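Alpha-L-rhamnosidase (Klebsiella oxytoca, PDB 4XHC) probably hydrolyses terminal alpha-L-rhamnose from rhamnosides as a family 78 glycoside hydrolase, holding rhamnose in its six-hairpin catalytic domain. Local coordinates at residues A122-F128 / Q152-L158; E130-E134 / K521-C527; H55-V61 / V95-G100. All coordinates share one frame; numbering follows the deposited sequence.

Contact 1 (A122-F128 / Q152-L158); sequences AHLQLTF and QQQDLWL
Antiparallel pairing of Ala122-Phe128 with Gln152-Leu158 forms one margin of the six-stranded sheet in the N-terminal beta domain. The register runs unbroken from Ala122 opposite Leu158 to Thr127 opposite Gln153. Ala122, Leu124 and Leu126 each exchange two backbone bonds with Leu158, Leu156 and Gln154; the Leu124 N to Leu156 O bond, for example, measures 2.9 Å. At the far end Phe128 N donates to Gln152 O, and a water takes a hydrogen from Gln152 N while giving one to Phe128 O.

On one face His123, Gln125, Asp155 and Trp157 make the side-chain contacts. The carboxylate of Asp155 is held between two side chains of the opposite strand: OD2 receives His123 NE2 at 3.1 Å through its anti lone pair, almost in the imidazole plane, while OD1 receives Gln125 NE2 at 2.7 Å on its syn side, through a more bent bond (132°). Amide and carboxylate stand nearly perpendicular. With CG anti to the backbone N (chi1 174°), His123 lays its ring over the five-membered ring of Trp157 in an offset stack, centroids 4.3 Å apart and planes only 14° from parallel. One residue thus uses its edge for the acid and a face for the indole.

On the other face the leucines mesh by their methyls, Leu126 CD1 against Leu156 CD1 at 4.0 Å and Leu124 CD1 against Leu158 CD1 at 4.1 Å. Strand 106-115 of the four-stranded sheet packs against this leucine layer, and strand 175-182 bonds to 122-128 along its other side. Strand 153-158 is outermost within its chain and meets the second subunit, whose Ser149 and Arg169 pack on His123 and Trp157.

Contact 2 (E130-E134 / K521-C527); sequences ETLSE and KLINSYC
Tyr526 is the hub between the turn Glu130-Glu134 and the loop Lys521-Cys527. Its backbone N donates to Glu130 OE1 at 3.0 Å, reaching that oxygen from above the carboxylate plane (39° out of it). The same oxygen lies at the edge of the Tyr526 ring, 3.5 Å from CD2, with carboxylate and ring steeply inclined to each other. Over the ring face comes Thr131, whose CG2 sits 3.9 Å from the centroid almost on the ring normal, a CH-pi contact. This methyl points away from the carbonyl carbon of its own residue, leaving OG1 between N and C (chi1 61°), where it pairs with Ser133 OG at 3.0 Å. Farther along, Leu522 CD2 packs 4.1 Å from Glu134 CG.

A second shell fixes these groups. Glu134 extends its side chain across its own turn so that OE2 accepts Thr131 N at 3.0 Å, and Glu134 N bonds to Thr131 O, closing the turn. At the opposite end of the ring, Tyr526 OH donates to Lys521 O at 2.6 Å, so the tyrosine is gripped at both its backbone and its hydroxyl. A water links Glu130 OE2 to Ser525 OG.

Lys240 ties both sides together: its NZ makes salt bridges to Glu130 and Glu134 and hydrogen bonds to the carbonyls of Leu522 and Asn524, which should offset the buried negative charge. Ser525 bonds to Glu506 through N and to His528 through OG, both residues of the rhamnose pocket, and its side chain is about 7 Å from the bound sugar. This is an interdomain junction, where a turn of the beta domain meets a loop beside the sugar site of the six-hairpin domain.

Contact 3 (H55-V61 / V95-G100); sequences HPPIAVV and VIIDFG
Backbone bonds join His55-Val61 to Val95-Gly100 as antiparallel neighbours, with a classic beta bulge where Ile58 and Ala59 both face Asp98. Asp98 O receives two donors, Ile58 N at 3.0 Å and Ala59 N at 3.3 Å, both in the carbonyl plane. Asp98 N returns a bond to Ala59 O, and Val61 N reaches Ile96 O at 2.9 Å nearly in line with its carbonyl.

Apolar contacts flank this ladder. Pro57 CB stands over the centre of the Phe99 ring, 3.7 Å from the centroid and 8° off its normal, a CH-pi contact in which the two side chains run alongside each other. The same carbon meets Ile97 CG2, so this one atom touches both Ile97 and Phe99, two residues apart on the same strand. Val60 CG2 touches Ile97 CD1 at 4.0 Å, and on the other face Val61 CG2 meets Ile96 CG2 at 3.7 Å. Ile58 lays CD1 over Gly100 CA.

A charged group shapes the corner. With CG anti to N (chi1 -174°), Asp98 turns OD1 forward to accept Gly100 N at 2.8 Å, an Asx turn, while Arg174 makes a salt bridge to the same oxygen. Gly100, with its positive phi of 95°, carries the chain round the bend.

Asp98 therefore works twice, its carbonyl collecting the bulge and its carboxylate holding the corner at Gly100; the chemistry is that of a chain corner fixed by polar bonds, with the Pro57-Phe99 contact covering one side of the aromatic ring.

How the contacts relate
Contacts 1 and 3 belong to one six-stranded antiparallel sheet of the N-terminal beta domain: strands 59-65 and 94-99 pair in contact 3, strand 175-182 lies between, and strands 122-129 and 153-158 pair in contact 1. Their centres are about 17 Å apart. Contact 3 closes along the chain before either of the others opens, whereas contacts 1 and 2 alternate their segments. Contact 2 starts just beyond strand 122-129, with its centre about 19 Å from that of contact 1, and the two touch where Thr127 CG2 packs on Glu134 O at 4.0 Å. The sheet thus leads directly into the junction with the catalytic domain.

Contact 1 (A122-F128 / Q152-L158)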
loop_
_atom_site.group_PDB
_atom_site.type_symbol
_atom_site.label_atom_id
_atom_site.label_comp_id
_atom_site.label_asym_id
_atom_site.label_seq_id
_atom_site.Cartn_x
_atom_site.Cartn_y
_atom_site.Cartn_z
ATOM N N ALA A 122 -5.969 11.044 -2.549
ATOM C CA ALA A 122 -6.994 10.384 -1.757
ATOM C C ALA A 122 -6.401 9.121 -1.126
ATOM O O ALA A 122 -5.934 8.229 -1.840
ATOM C CB ALA A 122 -8.186 10.040 -2.630
ATOM N N HIS A 123 -6.415 9.051 0.202
ATOM C CA HIS A 123 -5.820 7.933 0.918
ATOM C C HIS A 123 -6.916 6.987 1.399
ATOM O O HIS A 123 -7.745 7.353 2.217
ATOM C CB HIS A 123 -4.974 8.467 2.081
ATOM C CG HIS A 123 -4.425 7.412 2.990
ATOM N ND1 HIS A 123 -3.989 7.692 4.267
ATOM C CD2 HIS A 123 -4.243 6.083 2.813
ATOM C CE1 HIS A 123 -3.562 6.581 4.840
ATOM N NE2 HIS A 123 -3.703 5.589 3.978
ATOM N N LEU A 124 -6.913 5.767 0.871
ATOM C CA LEU A 124 -7.898 4.760 1.230
ATOM C C LEU A 124 -7.235 3.610 1.939
ATOM O O LEU A 124 -6.044 3.392 1.791
ATOM C CB LEU A 124 -8.561 4.181 -0.017
ATOM C CG LEU A 124 -9.278 5.131 -0.957
ATOM C CD1 LEU A 124 -9.657 4.380 -2.220
ATOM C CD2 LEU A 124 -10.504 5.725 -0.288
ATOM N N GLN A 125 -8.043 2.856 2.674
ATOM C CA GLN A 125 -7.624 1.608 3.284
ATOM C C GLN A 125 -8.675 0.549 3.013
ATOM O O GLN A 125 -9.853 0.760 3.313
ATOM C CB GLN A 125 -7.479 1.793 4.790
ATOM C CG GLN A 125 -7.477 0.503 5.601
ATOM C CD GLN A 125 -6.468 0.536 6.697
ATOM O OE1 GLN A 125 -6.806 0.598 7.887
ATOM N NE2 GLN A 125 -5.207 0.519 6.307
ATOM N N LEU A 126 -8.237 -0.587 2.468
ATOM C CA LEU A 126 -9.119 -1.708 2.166
ATOM C C LEU A 126 -8.812 -2.891 3.064
ATOM O O LEU A 126 -7.653 -3.170 3.351
ATOM C CB LEU A 126 -8.952 -2.133 0.713
ATOM C CG LEU A 126 -9.047 -1.043 -0.352
ATOM C CD1 LEU A 126 -9.014 -1.685 -1.720
ATOM C CD2 LEU A 126 -10.314 -0.218 -0.202
ATOM N N THR A 127 -9.855 -3.580 3.516
ATOM C CA THR A 127 -9.705 -4.774 4.355
ATOM C C THR A 127 -10.634 -5.863 3.841
ATOM O O THR A 127 -11.803 -5.603 3.552
ATOM C CB THR A 127 -10.017 -4.456 5.820
ATOM O OG1 THR A 127 -9.337 -3.263 6.189
ATOM C CG2 THR A 127 -9.555 -5.557 6.729
ATOM N N PHE A 128 -10.104 -7.073 3.710
ATOM C CA PHE A 128 -10.824 -8.180 3.100
ATOM C C PHE A 128 -11.038 -9.298 4.104
ATOM O O PHE A 128 -10.107 -9.672 4.823
ATOM C CB PHE A 128 -10.001 -8.754 1.962
ATOM C CG PHE A 128 -9.684 -7.778 0.872
ATOM C CD1 PHE A 128 -8.593 -6.923 0.986
ATOM C CD2 PHE A 128 -10.440 -7.748 -0.293
ATOM C CE1 PHE A 128 -8.277 -6.041 -0.037
ATOM C CE2 PHE A 128 -10.136 -6.861 -1.308
ATOM C CZ PHE A 128 -9.049 -6.010 -1.185
ATOM N N GLN A 152 -5.368 -9.883 5.082
ATOM C CA GLN A 152 -5.559 -9.205 3.793
ATOM C C GLN A 152 -6.025 -7.752 3.915
ATOM O O GLN A 152 -7.083 -7.457 4.467
ATOM C CB GLN A 152 -6.548 -10.000 2.941
ATOM C CG GLN A 152 -6.153 -11.461 2.743
ATOM C CD GLN A 152 -7.154 -12.207 1.892
ATOM O OE1 GLN A 152 -6.869 -12.576 0.757
ATOM N NE2 GLN A 152 -8.343 -12.428 2.437
ATOM N N GLN A 153 -5.240 -6.856 3.333
ATOM C CA GLN A 153 -5.254 -5.458 3.700
ATOM C C GLN A 153 -4.435 -4.678 2.679
ATOM O O GLN A 153 -3.429 -5.184 2.194
ATOM C CB GLN A 153 -4.596 -5.367 5.061
ATOM C CG GLN A 153 -4.715 -4.034 5.751
ATOM C CD GLN A 153 -4.025 -4.050 7.092
ATOM O OE1 GLN A 153 -2.988 -4.698 7.265
ATOM N NE2 GLN A 153 -4.606 -3.359 8.057
ATOM N N GLN A 154 -4.836 -3.455 2.349
ATOM C CA GLN A 154 -4.104 -2.671 1.352
ATOM C C GLN A 154 -4.408 -1.191 1.467
ATOM O O GLN A 154 -5.565 -0.803 1.423
ATOM C CB GLN A 154 -4.463 -3.152 -0.061
ATOM C CG GLN A 154 -3.700 -2.483 -1.207
ATOM C CD GLN A 154 -2.203 -2.748 -1.158
ATOM O OE1 GLN A 154 -1.735 -3.826 -1.529
ATOM N NE2 GLN A 154 -1.444 -1.764 -0.694
ATOM N N ASP A 155 -3.364 -0.370 1.586
ATOM C CA ASP A 155 -3.515 1.088 1.542
ATOM C C ASP A 155 -3.235 1.598 0.138
ATOM O O ASP A 155 -2.391 1.067 -0.563
ATOM C CB ASP A 155 -2.643 1.820 2.588
ATOM C CG ASP A 155 -3.158 1.625 4.027
ATOM O OD1 ASP A 155 -3.338 0.437 4.400
ATOM O OD2 ASP A 155 -3.392 2.632 4.765
ATOM N N LEU A 156 -3.970 2.626 -0.265
ATOM C CA LEU A 156 -3.841 3.230 -1.584
ATOM C C LEU A 156 -3.778 4.733 -1.481
ATOM O O LEU A 156 -4.506 5.332 -0.699
ATOM C CB LEU A 156 -5.058 2.897 -2.438
ATOM C CG LEU A 156 -5.232 1.430 -2.794
ATOM C CD1 LEU A 156 -6.641 1.171 -3.308
ATOM C CD2 LEU A 156 -4.180 1.040 -3.827
ATOM N N TRP A 157 -2.910 5.336 -2.286
ATOM C CA TRP A 157 -2.876 6.781 -2.449
ATOM C C TRP A 157 -3.140 7.103 -3.913
ATOM O O TRP A 157 -2.302 6.848 -4.766
ATOM C CB TRP A 157 -1.520 7.356 -2.011
ATOM C CG TRP A 157 -1.311 7.373 -0.513
ATOM C CD1 TRP A 157 -1.507 8.430 0.343
ATOM C CD2 TRP A 157 -0.885 6.280 0.297
ATOM N NE1 TRP A 157 -1.226 8.053 1.632
ATOM C CE2 TRP A 157 -0.847 6.736 1.631
ATOM C CE3 TRP A 157 -0.530 4.953 0.022
ATOM C CZ2 TRP A 157 -0.469 5.920 2.684
ATOM C CZ3 TRP A 157 -0.153 4.142 1.069
ATOM C CH2 TRP A 157 -0.121 4.630 2.389
ATOM N N LEU A 158 -4.301 7.674 -4.198
ATOM C CA LEU A 158 -4.649 8.073 -5.556
ATOM C C LEU A 158 -4.264 9.533 -5.778
ATOM O O LEU A 158 -4.913 10.427 -5.238
ATOM C CB LEU A 158 -6.146 7.895 -5.778
ATOM C CG LEU A 158 -6.677 6.543 -5.315
ATOM C CD1 LEU A 158 -8.185 6.451 -5.472
ATOM C CD2 LEU A 158 -5.984 5.443 -6.090
HETATM O O HOH W 1 -7.977 -11.470 5.824
#

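Contact 2 (E130-E134 / K521-C527)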
loop_
_atom_site.group_PDB
_atom_site.type_symbol
_atom_site.label_atom_id
_atom_site.label_comp_id
_atom_site.label_asym_id
_atom_site.label_seq_id
_atom_site.Cartn_x
_atom_site.Cartn_y
_atom_site.Cartn_z
ATOM N N GLU A 130 -13.046 -13.320 4.826
ATOM C CA GLU A 130 -13.894 -14.448 4.485
ATOM C C GLU A 130 -15.132 -14.468 5.382
ATOM O O GLU A 130 -16.209 -14.879 4.948
ATOM C CB GLU A 130 -13.129 -15.769 4.628
ATOM C CG GLU A 130 -11.904 -15.928 3.737
ATOM C CD GLU A 130 -11.196 -17.255 3.982
ATOM O OE1 GLU A 130 -10.651 -17.436 5.094
ATOM O OE2 GLU A 130 -11.176 -18.126 3.088
ATOM N N THR A 131 -14.969 -14.054 6.640
ATOM C CA THR A 131 -16.102 -13.851 7.554
ATOM C C THR A 131 -16.280 -12.371 7.869
ATOM O O THR A 131 -15.375 -11.569 7.658
ATOM C CB THR A 131 -15.915 -14.590 8.888
ATOM O OG1 THR A 131 -14.743 -14.101 9.574
ATOM C CG2 THR A 131 -15.776 -16.064 8.645
ATOM N N LEU A 132 -17.444 -12.010 8.392
ATOM C CA LEU A 132 -17.681 -10.633 8.787
ATOM C C LEU A 132 -16.705 -10.211 9.880
ATOM O O LEU A 132 -16.219 -9.084 9.875
ATOM C CB LEU A 132 -19.117 -10.446 9.263
ATOM C CG LEU A 132 -19.543 -9.012 9.602
ATOM C CD1 LEU A 132 -19.339 -8.080 8.416
ATOM C CD2 LEU A 132 -20.991 -8.990 10.074
ATOM N N SER A 133 -16.393 -11.114 10.799
ATOM C CA SER A 133 -15.509 -10.771 11.913
ATOM C C SER A 133 -14.131 -10.252 11.450
ATOM O O SER A 133 -13.512 -9.452 12.144
ATOM C CB SER A 133 -15.371 -11.951 12.907
ATOM O OG SER A 133 -14.679 -13.070 12.356
ATOM N N GLU A 134 -13.665 -10.681 10.280
ATOM C CA GLU A 134 -12.345 -10.272 9.791
ATOM C C GLU A 134 -12.249 -8.811 9.355
ATOM O O GLU A 134 -11.146 -8.268 9.256
ATOM C CB GLU A 134 -11.898 -11.181 8.651
ATOM C CG GLU A 134 -11.661 -12.620 9.086
ATOM C CD GLU A 134 -11.457 -13.565 7.921
ATOM O OE1 GLU A 134 -10.487 -13.366 7.138
ATOM O OE2 GLU A 134 -12.283 -14.502 7.805
ATOM N N LYS A 521 -8.636 -16.735 15.423
ATOM C CA LYS A 521 -9.594 -17.274 14.460
ATOM C C LYS A 521 -9.549 -16.452 13.169
ATOM O O LYS A 521 -10.034 -16.905 12.142
ATOM C CB LYS A 521 -11.006 -17.316 15.071
ATOM C CG LYS A 521 -11.752 -15.999 14.955
ATOM C CD LYS A 521 -12.685 -15.662 16.113
ATOM C CE LYS A 521 -12.904 -14.149 16.104
ATOM N NZ LYS A 521 -13.925 -13.677 17.069
ATOM N N LEU A 522 -8.959 -15.251 13.230
ATOM C CA LEU A 522 -8.772 -14.390 12.054
ATOM C C LEU A 522 -7.884 -15.001 10.989
ATOM O O LEU A 522 -8.046 -14.711 9.814
ATOM C CB LEU A 522 -8.108 -13.071 12.429
ATOM C CG LEU A 522 -8.812 -12.095 13.360
ATOM C CD1 LEU A 522 -7.926 -10.867 13.544
ATOM C CD2 LEU A 522 -10.181 -11.732 12.823
ATOM N N ILE A 523 -6.916 -15.807 11.399
ATOM C CA ILE A 523 -5.948 -16.350 10.467
ATOM C C ILE A 523 -6.238 -17.805 10.111
ATOM O O ILE A 523 -5.534 -18.396 9.310
ATOM C CB ILE A 523 -4.514 -16.153 11.003
ATOM C CG1 ILE A 523 -3.535 -16.006 9.844
ATOM C CG2 ILE A 523 -4.097 -17.276 11.931
ATOM C CD1 ILE A 523 -2.261 -15.296 10.231
ATOM N N ASN A 524 -7.289 -18.384 10.681
ATOM C CA ASN A 524 -7.787 -19.657 10.173
ATOM C C ASN A 524 -8.302 -19.439 8.753
ATOM O O ASN A 524 -8.681 -18.324 8.380
ATOM C CB ASN A 524 -8.928 -20.227 11.040
ATOM C CG ASN A 524 -8.477 -20.646 12.431
ATOM O OD1 ASN A 524 -7.282 -20.678 12.735
ATOM N ND2 ASN A 524 -9.440 -20.974 13.287
ATOM N N SER A 525 -8.320 -20.513 7.973
ATOM C CA SER A 525 -8.906 -20.496 6.631
ATOM C C SER A 525 -10.364 -20.926 6.703
ATOM O O SER A 525 -10.704 -21.857 7.430
ATOM C CB SER A 525 -8.112 -21.413 5.708
ATOM O OG SER A 525 -8.826 -21.661 4.517
ATOM N N TYR A 526 -11.226 -20.235 5.963
ATOM C CA TYR A 526 -12.670 -20.520 5.958
ATOM C C TYR A 526 -13.137 -21.095 4.626
ATOM O O TYR A 526 -14.332 -21.210 4.358
ATOM C CB TYR A 526 -13.466 -19.267 6.357
ATOM C CG TYR A 526 -13.203 -18.930 7.788
ATOM C CD1 TYR A 526 -13.910 -19.547 8.805
ATOM C CD2 TYR A 526 -12.178 -18.067 8.136
ATOM C CE1 TYR A 526 -13.629 -19.280 10.137
ATOM C CE2 TYR A 526 -11.901 -17.783 9.461
ATOM C CZ TYR A 526 -12.627 -18.394 10.456
ATOM O OH TYR A 526 -12.336 -18.106 11.764
ATOM N N CYS A 527 -12.167 -21.492 3.813
ATOM C CA CYS A 527 -12.427 -22.249 2.599
ATOM C C CYS A 527 -11.257 -23.196 2.446
ATOM O O CYS A 527 -10.224 -22.812 1.899
ATOM C CB CYS A 527 -12.533 -21.318 1.391
ATOM S SG CYS A 527 -12.730 -22.168 -0.182
HETATM O O HOH W 2 -8.858 -19.704 2.579
#

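Contact 3 (H55-V61 / V95-G100)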
loop_
_atom_site.group_PDB
_atom_site.type_symbol
_atom_site.label_atom_id
_atom_site.label_comp_id
_atom_site.label_asym_id
_atom_site.label_seq_id
_atom_site.Cartn_x
_atom_site.Cartn_y
_atom_site.Cartn_z
ATOM N N HIS A 55 -17.806 -10.419 -11.151
ATOM C CA HIS A 55 -18.989 -10.487 -10.295
ATOM C C HIS A 55 -19.179 -9.195 -9.513
ATOM O O HIS A 55 -18.242 -8.719 -8.876
ATOM C CB HIS A 55 -18.860 -11.628 -9.296
ATOM C CG HIS A 55 -19.177 -12.969 -9.868
ATOM N ND1 HIS A 55 -18.204 -13.903 -10.158
ATOM C CD2 HIS A 55 -20.358 -13.540 -10.195
ATOM C CE1 HIS A 55 -18.772 -14.994 -10.634
ATOM N NE2 HIS A 55 -20.078 -14.799 -10.669
ATOM N N PRO A 56 -20.396 -8.627 -9.539
ATOM C CA PRO A 56 -20.651 -7.469 -8.689
ATOM C C PRO A 56 -21.063 -7.927 -7.292
ATOM O O PRO A 56 -21.514 -9.062 -7.139
ATOM C CB PRO A 56 -21.816 -6.786 -9.395
ATOM C CG PRO A 56 -22.585 -7.921 -9.994
ATOM C CD PRO A 56 -21.605 -9.030 -10.282
ATOM N N PRO A 57 -20.920 -7.055 -6.281
ATOM C CA PRO A 57 -21.391 -7.375 -4.937
ATOM C C PRO A 57 -22.896 -7.185 -4.842
ATOM O O PRO A 57 -23.491 -6.639 -5.765
ATOM C CB PRO A 57 -20.657 -6.369 -4.061
ATOM C CG PRO A 57 -20.369 -5.219 -4.950
ATOM C CD PRO A 57 -20.336 -5.710 -6.361
ATOM N N ILE A 58 -23.507 -7.622 -3.742
ATOM C CA ILE A 58 -24.975 -7.562 -3.609
ATOM C C ILE A 58 -25.507 -6.483 -2.660
ATOM O O ILE A 58 -26.651 -6.085 -2.790
ATOM C CB ILE A 58 -25.594 -8.928 -3.209
ATOM C CG1 ILE A 58 -25.252 -9.300 -1.754
ATOM C CG2 ILE A 58 -25.138 -10.013 -4.175
ATOM C CD1 ILE A 58 -26.076 -10.448 -1.193
ATOM N N ALA A 59 -24.707 -6.012 -1.708
ATOM C CA ALA A 59 -25.204 -5.005 -0.774
ATOM C C ALA A 59 -24.116 -4.286 0.015
ATOM O O ALA A 59 -22.976 -4.750 0.114
ATOM C CB ALA A 59 -26.192 -5.646 0.192
ATOM N N VAL A 60 -24.501 -3.134 0.562
ATOM C CA VAL A 60 -23.751 -2.461 1.615
ATOM C C VAL A 60 -24.389 -2.850 2.940
ATOM O O VAL A 60 -25.610 -2.836 3.069
ATOM C CB VAL A 60 -23.801 -0.928 1.451
ATOM C CG1 VAL A 60 -23.085 -0.235 2.601
ATOM C CG2 VAL A 60 -23.188 -0.525 0.119
ATOM N N VAL A 61 -23.565 -3.183 3.923
ATOM C CA VAL A 61 -24.064 -3.620 5.224
ATOM C C VAL A 61 -23.375 -2.887 6.367
ATOM O O VAL A 61 -22.371 -2.204 6.163
ATOM C CB VAL A 61 -23.882 -5.142 5.428
ATOM C CG1 VAL A 61 -24.583 -5.914 4.321
ATOM C CG2 VAL A 61 -22.404 -5.521 5.499
ATOM N N VAL A 95 -17.410 2.014 4.678
ATOM C CA VAL A 95 -18.531 1.119 4.432
ATOM C C VAL A 95 -18.057 -0.314 4.390
ATOM O O VAL A 95 -16.860 -0.563 4.246
ATOM C CB VAL A 95 -19.207 1.436 3.095
ATOM C CG1 VAL A 95 -19.903 2.782 3.180
ATOM C CG2 VAL A 95 -18.188 1.424 1.958
ATOM N N ILE A 96 -18.993 -1.249 4.528
ATOM C CA ILE A 96 -18.699 -2.664 4.314
ATOM C C ILE A 96 -19.539 -3.202 3.161
ATOM O O ILE A 96 -20.768 -3.127 3.198
ATOM C CB ILE A 96 -18.975 -3.505 5.560
ATOM C CG1 ILE A 96 -18.073 -3.052 6.713
ATOM C CG2 ILE A 96 -18.732 -4.976 5.239
ATOM C CD1 ILE A 96 -18.449 -3.643 8.054
ATOM N N ILE A 97 -18.855 -3.734 2.148
ATOM C CA ILE A 97 -19.485 -4.302 0.962
ATOM C C ILE A 97 -19.608 -5.827 1.093
ATOM O O ILE A 97 -18.599 -6.535 1.234
ATOM C CB ILE A 97 -18.659 -4.000 -0.312
ATOM C CG1 ILE A 97 -18.262 -2.519 -0.415
ATOM C CG2 ILE A 97 -19.421 -4.423 -1.561
ATOM C CD1 ILE A 97 -19.401 -1.582 -0.693
ATOM N N ASP A 98 -20.842 -6.328 1.067
ATOM C CA ASP A 98 -21.104 -7.770 1.055
ATOM C C ASP A 98 -21.141 -8.231 -0.386
ATOM O O ASP A 98 -21.998 -7.780 -1.143
ATOM C CB ASP A 98 -22.449 -8.070 1.731
ATOM C CG ASP A 98 -22.726 -9.561 1.887
ATOM O OD1 ASP A 98 -21.946 -10.412 1.400
ATOM O OD2 ASP A 98 -23.754 -9.885 2.513
ATOM N N PHE A 99 -20.222 -9.127 -0.759
ATOM C CA PHE A 99 -20.199 -9.681 -2.121
ATOM C C PHE A 99 -21.162 -10.854 -2.324
ATOM O O PHE A 99 -21.407 -11.252 -3.455
ATOM C CB PHE A 99 -18.781 -10.061 -2.559
ATOM C CG PHE A 99 -18.000 -8.907 -3.117
ATOM C CD1 PHE A 99 -17.506 -7.914 -2.285
ATOM C CD2 PHE A 99 -17.777 -8.793 -4.478
ATOM C CE1 PHE A 99 -16.791 -6.838 -2.800
ATOM C CE2 PHE A 99 -17.060 -7.721 -5.002
ATOM C CZ PHE A 99 -16.564 -6.745 -4.161
ATOM N N GLY A 100 -21.721 -11.395 -1.245
ATOM C CA GLY A 100 -22.827 -12.361 -1.364
ATOM C C GLY A 100 -22.426 -13.827 -1.346
ATOM O O GLY A 100 -23.196 -14.666 -0.910
#